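Local coordinates for NOL1/NOP2/sun family protein (Enterococcus faecium, PDB 3M4X), which probably methylates cytosine at carbon 5 in ribosomal RNA as an RsmF-like NOL1/NOP2/sun methyltransferase, at residues I13-L18 and A238-E243. Sequence-based numbering, arbitrary orientation.
Sequences IKKYRL and APEENE
The contact joins helix 10-20 of the N-terminal domain to the loop that follows strand 228-234 of the Rossmann-like methyltransferase domain. K15 and Y16 cross the interface, and A238, P239 and E240 receive them. The K15 and E240 side chains point at each other across the gap and form a salt bridge. K15 NZ donates to E240 OE1 at 3.3 Å; the oxygen accepts with its syn lone pair, on the side of OE2. K15 CG is anti to the backbone N (chi1 -176°), and the chain runs extended as far as CE. It turns only at its last torsion (chi4 -67°). E240 bends at chi2 (80°), which folds its carboxylate back toward the lysine. The second carboxylate oxygen, E240 OE2, lies 3.7 Å from K15 CE. K15 NZ also lies 3.6 Å from P239 CD.

Y16 reaches the start of the loop with its hydroxyl. Y16 OH lies 2.9 Å from A238 N, which faces the rim of the ring close to the ring plane, but the angle is too poor for a hydrogen bond. The methyl A238 CB is 3.7 Å from Y16 OH. That hydroxyl has a weak hydrogen bond to E188, and the Y16 ring meets F12 and touches F28 and F237. The loop has its own backbone bonds, E241 N to A238 O (3.1 Å) and N242 N to P239 O. E240 O also accepts from Q210 of helix 205-222. This contact between the two domains thus sets a fairly long, partly exposed ion pair, probably of modest strength, next to a buried tyrosine hydroxyl that lies beside the A238 backbone without bonding to it.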
loop_
_atom_site.group_PDB
_atom_site.type_symbol
_atom_site.label_atom_id
_atom_site.label_comp_id
_atom_site.label_asym_id
_atom_site.label_seq_id
_atom_site.Cartn_x
_atom_site.Cartn_y
_atom_site.Cartn_z
ATOM N N ILE A 13 2.869 -30.900 -10.173
ATOM C CA ILE A 13 3.889 -31.357 -11.112
ATOM C C ILE A 13 3.299 -31.890 -12.424
ATOM O O ILE A 13 3.764 -31.539 -13.510
ATOM C CB ILE A 13 4.807 -32.415 -10.436
ATOM C CG1 ILE A 13 5.607 -31.757 -9.313
ATOM C CG2 ILE A 13 5.749 -33.061 -11.437
ATOM C CD1 ILE A 13 6.526 -32.696 -8.568
ATOM N N LYS A 14 2.267 -32.724 -12.332
ATOM C CA LYS A 14 1.589 -33.221 -13.530
ATOM C C LYS A 14 0.912 -32.086 -14.310
ATOM O O LYS A 14 1.030 -31.989 -15.540
ATOM C CB LYS A 14 0.541 -34.285 -13.170
ATOM C CG LYS A 14 1.027 -35.427 -12.278
ATOM C CD LYS A 14 -0.014 -36.554 -12.218
ATOM C CE LYS A 14 -0.145 -37.165 -10.815
ATOM N NZ LYS A 14 1.124 -37.736 -10.253
ATOM N N LYS A 15 0.190 -31.227 -13.595
ATOM C CA LYS A 15 -0.544 -30.146 -14.246
ATOM C C LYS A 15 0.409 -29.329 -15.109
ATOM O O LYS A 15 0.161 -29.113 -16.294
ATOM C CB LYS A 15 -1.230 -29.259 -13.196
ATOM C CG LYS A 15 -2.124 -28.137 -13.752
ATOM C CD LYS A 15 -2.981 -27.546 -12.640
ATOM C CE LYS A 15 -4.000 -26.537 -13.167
ATOM N NZ LYS A 15 -3.341 -25.316 -13.702
ATOM N N TYR A 16 1.520 -28.914 -14.510
ATOM C CA TYR A 16 2.462 -28.018 -15.171
ATOM C C TYR A 16 3.449 -28.689 -16.126
ATOM O O TYR A 16 4.012 -28.022 -16.989
ATOM C CB TYR A 16 3.158 -27.111 -14.139
ATOM C CG TYR A 16 2.226 -26.012 -13.653
ATOM C CD1 TYR A 16 1.475 -26.173 -12.497
ATOM C CD2 TYR A 16 2.060 -24.839 -14.381
ATOM C CE1 TYR A 16 0.602 -25.180 -12.057
ATOM C CE2 TYR A 16 1.176 -23.831 -13.948
ATOM C CZ TYR A 16 0.456 -24.012 -12.784
ATOM O OH TYR A 16 -0.415 -23.043 -12.337
ATOM N N ARG A 17 3.657 -29.998 -15.970
ATOM C CA ARG A 17 4.311 -30.782 -17.008
ATOM C C ARG A 17 3.528 -30.661 -18.312
ATOM O O ARG A 17 4.082 -30.337 -19.364
ATOM C CB ARG A 17 4.382 -32.256 -16.616
ATOM C CG ARG A 17 5.508 -32.603 -15.692
ATOM C CD ARG A 17 6.044 -33.991 -15.997
ATOM N NE ARG A 17 7.128 -34.360 -15.092
ATOM C CZ ARG A 17 6.973 -35.148 -14.034
ATOM N NH1 ARG A 17 5.778 -35.656 -13.752
ATOM N NH2 ARG A 17 8.013 -35.434 -13.260
ATOM N N LEU A 18 2.231 -30.925 -18.236
ATOM C CA LEU A 18 1.361 -30.786 -19.404
ATOM C C LEU A 18 1.253 -29.355 -19.947
ATOM O O LEU A 18 1.273 -29.147 -21.166
ATOM C CB LEU A 18 -0.039 -31.329 -19.102
ATOM C CG LEU A 18 -0.173 -32.848 -18.960
ATOM C CD1 LEU A 18 -1.607 -33.211 -18.623
ATOM C CD2 LEU A 18 0.278 -33.560 -20.232
ATOM N N ALA A 238 -1.775 -20.518 -12.202
ATOM C CA ALA A 238 -2.891 -21.223 -12.840
ATOM C C ALA A 238 -3.623 -20.393 -13.887
ATOM O O ALA A 238 -4.009 -19.251 -13.625
ATOM C CB ALA A 238 -3.868 -21.751 -11.794
ATOM N N PRO A 239 -3.800 -20.967 -15.089
ATOM C CA PRO A 239 -4.665 -20.358 -16.105
ATOM C C PRO A 239 -6.037 -20.076 -15.526
ATOM O O PRO A 239 -6.612 -19.036 -15.828
ATOM C CB PRO A 239 -4.773 -21.453 -17.177
ATOM C CG PRO A 239 -3.445 -22.205 -17.049
ATOM C CD PRO A 239 -3.136 -22.196 -15.576
ATOM N N GLU A 240 -6.556 -20.989 -14.706
ATOM C CA GLU A 240 -7.915 -20.845 -14.188
ATOM C C GLU A 240 -8.107 -19.515 -13.454
ATOM O O GLU A 240 -9.200 -18.973 -13.441
ATOM C CB GLU A 240 -8.305 -22.026 -13.291
ATOM C CG GLU A 240 -8.408 -23.378 -14.022
ATOM C CD GLU A 240 -7.044 -24.036 -14.239
ATOM O OE1 GLU A 240 -6.015 -23.466 -13.815
ATOM O OE2 GLU A 240 -6.997 -25.129 -14.833
ATOM N N GLU A 241 -7.031 -18.985 -12.878
ATOM C CA GLU A 241 -7.097 -17.744 -12.102
ATOM C C GLU A 241 -6.559 -16.515 -12.827
ATOM O O GLU A 241 -6.694 -15.398 -12.345
ATOM C CB GLU A 241 -6.366 -17.914 -10.775
ATOM C CG GLU A 241 -6.973 -18.989 -9.917
ATOM C CD GLU A 241 -6.066 -19.402 -8.807
ATOM O OE1 GLU A 241 -5.391 -20.448 -8.949
ATOM O OE2 GLU A 241 -6.018 -18.673 -7.795
ATOM N N ASN A 242 -5.954 -16.735 -13.987
ATOM C CA ASN A 242 -5.327 -15.671 -14.745
ATOM C C ASN A 242 -6.018 -15.436 -16.089
ATOM O O ASN A 242 -6.972 -14.660 -16.171
ATOM C CB ASN A 242 -3.840 -15.979 -14.945
ATOM C CG ASN A 242 -3.082 -16.135 -13.620
ATOM O OD1 ASN A 242 -1.984 -16.699 -13.581
ATOM N ND2 ASN A 242 -3.667 -15.640 -12.536
ATOM N N GLU A 243 -5.539 -16.087 -17.145
ATOM C CA GLU A 243 -6.125 -15.882 -18.476
ATOM C C GLU A 243 -7.624 -16.191 -18.533
ATOM O O GLU A 243 -8.351 -15.585 -19.318
ATOM C CB GLU A 243 -5.417 -16.715 -19.556
ATOM C CG GLU A 243 -4.001 -16.289 -19.894
ATOM C CD GLU A 243 -2.955 -16.922 -18.979
ATOM O OE1 GLU A 243 -3.350 -17.592 -18.003
ATOM O OE2 GLU A 243 -1.737 -16.742 -19.232
#